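Local coordinates for protein Nab2p (Saccharomyces cerevisiae YJM1574, PDB 5L2L) that binds the poly(A) tails of mRNAs through tandem CCCH zinc fingers, protecting transcripts from exosome decay and helping to control tail length and nuclear export, at residues G45-K59 with C63-E75. Sequence-based numbering, arbitrary orientation.
With ZN (zinc ion), chain U; ZN (zinc ion), chain T; nucleotides of chain G.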
loop_
_atom_site.group_PDB
_atom_site.type_symbol
_atom_site.label_atom_id
_atom_site.label_comp_id
_atom_site.label_asym_id
_atom_site.label_seq_id
_atom_site.Cartn_x
_atom_site.Cartn_y
_atom_site.Cartn_z
ATOM N N GLY F 45 8.861 12.909 -14.996
ATOM C CA GLY F 45 9.636 13.064 -13.755
ATOM C C GLY F 45 10.297 14.436 -13.627
ATOM O O GLY F 45 10.842 14.980 -14.587
ATOM N N HIS F 46 10.242 14.988 -12.416
ATOM C CA HIS F 46 10.901 16.236 -12.053
ATOM C C HIS F 46 11.725 16.029 -10.786
ATOM O O HIS F 46 11.420 15.145 -9.976
ATOM C CB HIS F 46 9.898 17.386 -11.817
ATOM C CG HIS F 46 8.810 17.490 -12.851
ATOM N ND1 HIS F 46 7.588 16.867 -12.713
ATOM C CD2 HIS F 46 8.762 18.148 -14.034
ATOM C CE1 HIS F 46 6.837 17.126 -13.770
ATOM N NE2 HIS F 46 7.526 17.904 -14.588
ATOM N N PRO F 47 12.750 16.862 -10.563
ATOM C CA PRO F 47 13.591 16.699 -9.368
ATOM C C PRO F 47 12.809 16.810 -8.061
ATOM O O PRO F 47 11.973 17.706 -7.884
ATOM C CB PRO F 47 14.613 17.836 -9.496
ATOM C CG PRO F 47 14.670 18.157 -10.946
ATOM C CD PRO F 47 13.260 17.932 -11.444
ATOM N N ILE F 48 13.127 15.884 -7.114
ATOM C CA ILE F 48 12.616 15.917 -5.743
ATOM C C ILE F 48 13.560 16.740 -4.878
ATOM O O ILE F 48 14.787 16.596 -4.968
ATOM C CB ILE F 48 12.478 14.491 -5.174
ATOM C CG1 ILE F 48 11.484 13.645 -5.984
ATOM C CG2 ILE F 48 12.066 14.539 -3.705
ATOM C CD1 ILE F 48 11.652 12.145 -5.712
ATOM N N ASN F 49 12.999 17.561 -3.989
ATOM C CA ASN F 49 13.805 18.453 -3.146
ATOM C C ASN F 49 14.242 17.753 -1.849
ATOM O O ASN F 49 13.911 18.171 -0.734
ATOM C CB ASN F 49 13.023 19.734 -2.851
ATOM C CG ASN F 49 12.767 20.568 -4.103
ATOM O OD1 ASN F 49 13.618 20.652 -5.000
ATOM N ND2 ASN F 49 11.583 21.187 -4.173
ATOM N N GLU F 50 15.024 16.682 -2.011
ATOM C CA GLU F 50 15.540 15.883 -0.897
ATOM C C GLU F 50 16.792 15.133 -1.366
ATOM O O GLU F 50 16.838 14.668 -2.501
ATOM C CB GLU F 50 14.481 14.879 -0.384
ATOM C CG GLU F 50 14.932 14.048 0.820
ATOM C CD GLU F 50 13.886 13.053 1.328
ATOM O OE1 GLU F 50 12.685 13.214 1.039
ATOM O OE2 GLU F 50 14.272 12.105 2.052
ATOM N N ASP F 51 17.796 15.020 -0.489
ATOM C CA ASP F 51 19.030 14.312 -0.830
ATOM C C ASP F 51 18.801 12.802 -0.934
ATOM O O ASP F 51 18.145 12.198 -0.079
ATOM C CB ASP F 51 20.105 14.573 0.232
ATOM C CG ASP F 51 20.681 15.972 0.173
ATOM O OD1 ASP F 51 20.522 16.683 -0.845
ATOM O OD2 ASP F 51 21.334 16.355 1.157
ATOM N N CYS F 52 19.370 12.186 -1.975
ATOM C CA CYS F 52 19.295 10.725 -2.131
ATOM C C CYS F 52 20.028 9.992 -0.998
ATOM O O CYS F 52 21.197 10.290 -0.699
ATOM C CB CYS F 52 19.891 10.291 -3.477
ATOM S SG CYS F 52 19.690 8.483 -3.807
ATOM N N ARG F 53 19.344 8.998 -0.400
ATOM C CA ARG F 53 19.945 8.166 0.646
ATOM C C ARG F 53 21.170 7.405 0.154
ATOM O O ARG F 53 22.041 7.039 0.958
ATOM C CB ARG F 53 18.929 7.156 1.190
ATOM C CG ARG F 53 17.838 7.760 2.049
ATOM C CD ARG F 53 16.725 6.747 2.322
ATOM N NE ARG F 53 15.652 7.384 3.056
ATOM C CZ ARG F 53 14.480 6.814 3.336
ATOM N NH1 ARG F 53 14.235 5.561 2.974
ATOM N NH2 ARG F 53 13.581 7.499 4.015
ATOM N N PHE F 54 21.254 7.134 -1.145
ATOM C CA PHE F 54 22.336 6.330 -1.694
ATOM C C PHE F 54 23.476 7.176 -2.258
ATOM O O PHE F 54 24.502 6.621 -2.678
ATOM C CB PHE F 54 21.732 5.357 -2.723
ATOM C CG PHE F 54 20.552 4.622 -2.150
ATOM C CD1 PHE F 54 20.739 3.581 -1.263
ATOM C CD2 PHE F 54 19.263 5.070 -2.372
ATOM C CE1 PHE F 54 19.666 2.950 -0.666
ATOM C CE2 PHE F 54 18.174 4.447 -1.770
ATOM C CZ PHE F 54 18.372 3.394 -0.919
ATOM N N GLY F 55 23.341 8.503 -2.229
ATOM C CA GLY F 55 24.461 9.418 -2.413
ATOM C C GLY F 55 25.145 9.307 -3.768
ATOM O O GLY F 55 24.532 9.030 -4.800
ATOM N N VAL F 56 26.461 9.534 -3.761
ATOM C CA VAL F 56 27.207 9.542 -5.004
ATOM C C VAL F 56 27.235 8.164 -5.657
ATOM O O VAL F 56 27.487 8.062 -6.863
ATOM C CB VAL F 56 28.627 10.076 -4.755
ATOM C CG1 VAL F 56 29.454 9.078 -3.940
ATOM C CG2 VAL F 56 29.297 10.420 -6.076
ATOM N N ASN F 57 26.954 7.104 -4.898
ATOM C CA ASN F 57 26.987 5.736 -5.400
ATOM C C ASN F 57 25.648 5.236 -5.950
ATOM O O ASN F 57 25.563 4.067 -6.350
ATOM C CB ASN F 57 27.468 4.808 -4.282
ATOM C CG ASN F 57 28.877 5.147 -3.814
ATOM O OD1 ASN F 57 29.122 5.377 -2.633
ATOM N ND2 ASN F 57 29.801 5.204 -4.751
ATOM N N CYS F 58 24.620 6.080 -6.023
ATOM C CA CYS F 58 23.320 5.643 -6.534
ATOM C C CYS F 58 23.405 5.268 -8.011
ATOM O O CYS F 58 23.875 6.064 -8.828
ATOM C CB CYS F 58 22.287 6.758 -6.347
ATOM S SG CYS F 58 20.604 6.359 -6.953
ATOM N N LYS F 59 22.917 4.069 -8.359
ATOM C CA LYS F 59 22.983 3.569 -9.733
ATOM C C LYS F 59 21.612 3.399 -10.395
ATOM O O LYS F 59 21.536 2.861 -11.508
ATOM C CB LYS F 59 23.756 2.248 -9.770
ATOM C CG LYS F 59 25.236 2.373 -9.392
ATOM C CD LYS F 59 26.001 3.300 -10.323
ATOM C CE LYS F 59 27.495 3.363 -9.969
ATOM N NZ LYS F 59 28.225 4.310 -10.858
ATOM N N CYS F 63 16.331 7.633 -10.796
ATOM C CA CYS F 63 16.201 8.305 -9.502
ATOM C C CYS F 63 16.019 9.816 -9.652
ATOM O O CYS F 63 16.812 10.486 -10.326
ATOM C CB CYS F 63 17.438 7.997 -8.644
ATOM S SG CYS F 63 17.354 8.578 -6.925
ATOM N N LEU F 64 14.997 10.357 -8.968
ATOM C CA LEU F 64 14.676 11.781 -8.997
ATOM C C LEU F 64 15.223 12.575 -7.806
ATOM O O LEU F 64 15.007 13.794 -7.750
ATOM C CB LEU F 64 13.149 11.971 -9.068
ATOM C CG LEU F 64 12.447 11.395 -10.296
ATOM C CD1 LEU F 64 10.913 11.527 -10.211
ATOM C CD2 LEU F 64 12.949 12.071 -11.570
ATOM N N PHE F 65 15.901 11.935 -6.850
ATOM C CA PHE F 65 16.432 12.627 -5.671
ATOM C C PHE F 65 17.730 13.385 -6.024
ATOM O O PHE F 65 18.313 13.204 -7.100
ATOM C CB PHE F 65 16.668 11.621 -4.520
ATOM C CG PHE F 65 15.386 11.044 -3.928
ATOM C CD1 PHE F 65 14.732 11.687 -2.870
ATOM C CD2 PHE F 65 14.853 9.850 -4.408
ATOM C CE1 PHE F 65 13.554 11.173 -2.334
ATOM C CE2 PHE F 65 13.676 9.322 -3.860
ATOM C CZ PHE F 65 13.024 9.994 -2.821
ATOM N N ARG F 66 18.178 14.271 -5.112
ATOM C CA ARG F 66 19.397 15.058 -5.343
ATOM C C ARG F 66 20.658 14.239 -5.081
ATOM O O ARG F 66 20.768 13.549 -4.066
ATOM C CB ARG F 66 19.445 16.306 -4.454
ATOM C CG ARG F 66 18.442 17.403 -4.777
ATOM C CD ARG F 66 18.797 18.714 -4.032
ATOM N NE ARG F 66 18.744 18.531 -2.579
ATOM C CZ ARG F 66 17.839 19.067 -1.771
ATOM N NH1 ARG F 66 16.887 19.863 -2.245
ATOM N NH2 ARG F 66 17.885 18.814 -0.471
ATOM N N HIS F 67 21.638 14.354 -5.982
ATOM C CA HIS F 67 22.901 13.634 -5.820
ATOM C C HIS F 67 24.091 14.584 -5.771
ATOM O O HIS F 67 24.046 15.677 -6.348
ATOM C CB HIS F 67 23.119 12.630 -6.961
ATOM C CG HIS F 67 22.021 11.620 -7.078
ATOM N ND1 HIS F 67 20.945 11.791 -7.921
ATOM C CD2 HIS F 67 21.796 10.458 -6.414
ATOM C CE1 HIS F 67 20.115 10.772 -7.783
ATOM N NE2 HIS F 67 20.601 9.953 -6.874
ATOM N N PRO F 68 25.176 14.190 -5.103
ATOM C CA PRO F 68 26.398 14.987 -5.129
ATOM C C PRO F 68 26.990 15.033 -6.524
ATOM O O PRO F 68 26.713 14.161 -7.359
ATOM C CB PRO F 68 27.335 14.236 -4.168
ATOM C CG PRO F 68 26.473 13.416 -3.330
ATOM C CD PRO F 68 25.293 13.051 -4.173
ATOM N N PRO F 69 27.831 16.021 -6.809
ATOM C CA PRO F 69 28.538 16.018 -8.087
ATOM C C PRO F 69 29.485 14.832 -8.122
ATOM O O PRO F 69 29.929 14.341 -7.085
ATOM C CB PRO F 69 29.284 17.355 -8.088
ATOM C CG PRO F 69 29.446 17.699 -6.623
ATOM C CD PRO F 69 28.267 17.109 -5.914
ATOM N N GLY F 70 29.760 14.334 -9.313
ATOM C CA GLY F 70 30.670 13.210 -9.443
ATOM C C GLY F 70 29.998 11.860 -9.550
ATOM O O GLY F 70 30.683 10.859 -9.799
ATOM N N ARG F 71 28.686 11.794 -9.356
ATOM C CA ARG F 71 27.957 10.578 -9.680
ATOM C C ARG F 71 28.049 10.310 -11.177
ATOM O O ARG F 71 27.932 11.227 -11.995
ATOM C CB ARG F 71 26.497 10.719 -9.258
ATOM C CG ARG F 71 25.615 9.532 -9.594
ATOM C CD ARG F 71 24.235 9.886 -9.204
ATOM N NE ARG F 71 23.225 8.831 -9.376
ATOM C CZ ARG F 71 22.099 8.965 -10.083
ATOM N NH1 ARG F 71 21.236 7.970 -10.115
ATOM N NH2 ARG F 71 21.848 10.060 -10.789
ATOM N N VAL F 72 28.283 9.050 -11.536
ATOM C CA VAL F 72 28.337 8.632 -12.932
ATOM C C VAL F 72 27.392 7.455 -13.133
ATOM O O VAL F 72 27.103 6.699 -12.199
ATOM C CB VAL F 72 29.778 8.270 -13.373
ATOM C CG1 VAL F 72 30.664 9.489 -13.270
ATOM C CG2 VAL F 72 30.351 7.128 -12.538
ATOM N N LEU F 73 26.897 7.318 -14.359
ATOM C CA LEU F 73 25.985 6.267 -14.773
ATOM C C LEU F 73 26.497 5.625 -16.056
ATOM O O LEU F 73 27.268 6.238 -16.805
ATOM C CB LEU F 73 24.566 6.818 -15.010
ATOM C CG LEU F 73 23.828 7.382 -13.789
ATOM C CD1 LEU F 73 22.519 8.086 -14.205
ATOM C CD2 LEU F 73 23.541 6.269 -12.782
ATOM N N PRO F 74 26.079 4.389 -16.343
ATOM C CA PRO F 74 26.550 3.711 -17.558
ATOM C C PRO F 74 26.267 4.510 -18.823
ATOM O O PRO F 74 25.255 5.205 -18.945
ATOM C CB PRO F 74 25.770 2.391 -17.552
ATOM C CG PRO F 74 25.436 2.155 -16.116
ATOM C CD PRO F 74 25.226 3.514 -15.518
ATOM N N GLU F 75 27.181 4.388 -19.779
ATOM C CA GLU F 75 27.075 5.104 -21.043
ATOM C C GLU F 75 26.792 4.120 -22.168
ATOM O O GLU F 75 27.236 2.971 -22.117
ATOM C CB GLU F 75 28.361 5.891 -21.324
ATOM C CG GLU F 75 29.613 5.238 -20.764
ATOM C CD GLU F 75 30.898 5.942 -21.173
ATOM O OE1 GLU F 75 30.868 7.177 -21.380
ATOM O OE2 GLU F 75 31.940 5.255 -21.285
HETATM ZN ZN ZN U . 19.537 8.288 -6.158
HETATM ZN ZN ZN T . 6.828 18.453 -16.493
ATOM P P A G 5 10.316 5.598 3.048
ATOM O OP1 A G 5 11.419 5.475 4.021
ATOM O OP2 A G 5 9.941 6.942 2.566
ATOM O "O5'" A G 5 10.761 4.688 1.820
ATOM C "C5'" A G 5 9.869 4.402 0.738
ATOM C "C4'" A G 5 10.621 4.201 -0.559
ATOM O "O4'" A G 5 11.160 5.479 -1.023
ATOM C "C3'" A G 5 11.809 3.253 -0.482
ATOM O "O3'" A G 5 11.951 2.597 -1.739
ATOM C "C2'" A G 5 12.974 4.211 -0.237
ATOM O "O2'" A G 5 14.257 3.720 -0.583
ATOM C "C1'" A G 5 12.575 5.412 -1.093
ATOM N N9 A G 5 13.139 6.677 -0.592
ATOM C C8 A G 5 12.627 7.488 0.381
ATOM N N7 A G 5 13.358 8.543 0.664
ATOM C C5 A G 5 14.459 8.411 -0.181
ATOM C C6 A G 5 15.604 9.200 -0.388
ATOM N N6 A G 5 15.842 10.328 0.287
ATOM N N1 A G 5 16.518 8.778 -1.297
ATOM C C2 A G 5 16.259 7.653 -1.978
ATOM N N3 A G 5 15.202 6.839 -1.885
ATOM C C4 A G 5 14.333 7.265 -0.958
ATOM P P A G 6 11.938 0.993 -1.828
ATOM O OP1 A G 6 11.935 0.630 -3.257
ATOM O OP2 A G 6 10.870 0.466 -0.930
ATOM O "O5'" A G 6 13.345 0.600 -1.220
ATOM C "C5'" A G 6 13.508 -0.589 -0.470
ATOM C "C4'" A G 6 14.971 -0.835 -0.226
ATOM O "O4'" A G 6 15.645 -1.079 -1.497
ATOM C "C3'" A G 6 15.743 0.335 0.364
ATOM O "O3'" A G 6 15.517 0.509 1.756
ATOM C "C2'" A G 6 17.174 -0.028 -0.010
ATOM O "O2'" A G 6 17.659 -1.065 0.839
ATOM C "C1'" A G 6 16.970 -0.582 -1.431
ATOM N N9 A G 6 17.136 0.486 -2.447
ATOM C C8 A G 6 16.176 1.381 -2.897
ATOM N N7 A G 6 16.624 2.241 -3.775
ATOM C C5 A G 6 17.980 1.906 -3.913
ATOM C C6 A G 6 19.040 2.437 -4.687
ATOM N N6 A G 6 18.919 3.469 -5.528
ATOM N N1 A G 6 20.263 1.860 -4.584
ATOM C C2 A G 6 20.414 0.823 -3.745
ATOM N N3 A G 6 19.503 0.239 -2.959
ATOM C C4 A G 6 18.294 0.827 -3.100
HETATM O O HOH W 1 16.556 16.197 -7.159
HETATM O O HOH W 2 22.950 15.098 -2.590
HETATM O O HOH W 3 22.796 12.399 -1.801
#
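L64 O is gripped twice: I48 N donates to it at 2.9 Å over a nearly straight N-H path (175°), and a water that also donates to I48 O gives it a second hydrogen. Farther along, R66 N bonds to E50 O and C52 N to R66 O, the two bonds of a single beta bridge that pairs D51 with R66. The R66 side chain, bent at chi3 (-62°), turns back so that one guanidinium face lies over E50 N, while NE donates to D51 OD1, which lies in the guanidinium plane, at 3.1 Å in a salt bridge.

Zinc ties both segments in a CCCH site: C52, C58 and C63 supply SG atoms, and H67 NE2 binds at 2.1 Å. Each SG stands anti to its backbone N (chi1 within 7° of 180°), directed at the metal. R71 lays its guanidinium over the H67 ring, with L73 CD2 on its other face, and R71 NE donates to C58 O at 2.9 Å from above the carbonyl plane.

The F65 ring is sandwiched: I48 CD1 sits 3.8 Å from the ring centroid in a CH-pi contact, and the adenine of nucleotide 5 of chain G, the bound RNA, stacks on the opposite face. Its N6 donates to D51 O (3.0 Å) and E50 OE2, and R53 N donates to its N1. The R53 guanidinium centres over N7 of this base, and NH1 and NH2 each reach its OP1 at 3.0 Å. An alanine at R53 would strip that cover from the base and probably leave its phosphate without this charged partner. F54 stacks on adenine 6 of chain G.

The chain has no regular helix or strand, so segment 45-59, leading from finger 6 into finger 7, packs among loops: K10 of finger 5 salt-bridges E50 and touches F65, Q8 just ahead of that finger touches I48, and H46 completes the finger 6 zinc site with C31, C37 and C42.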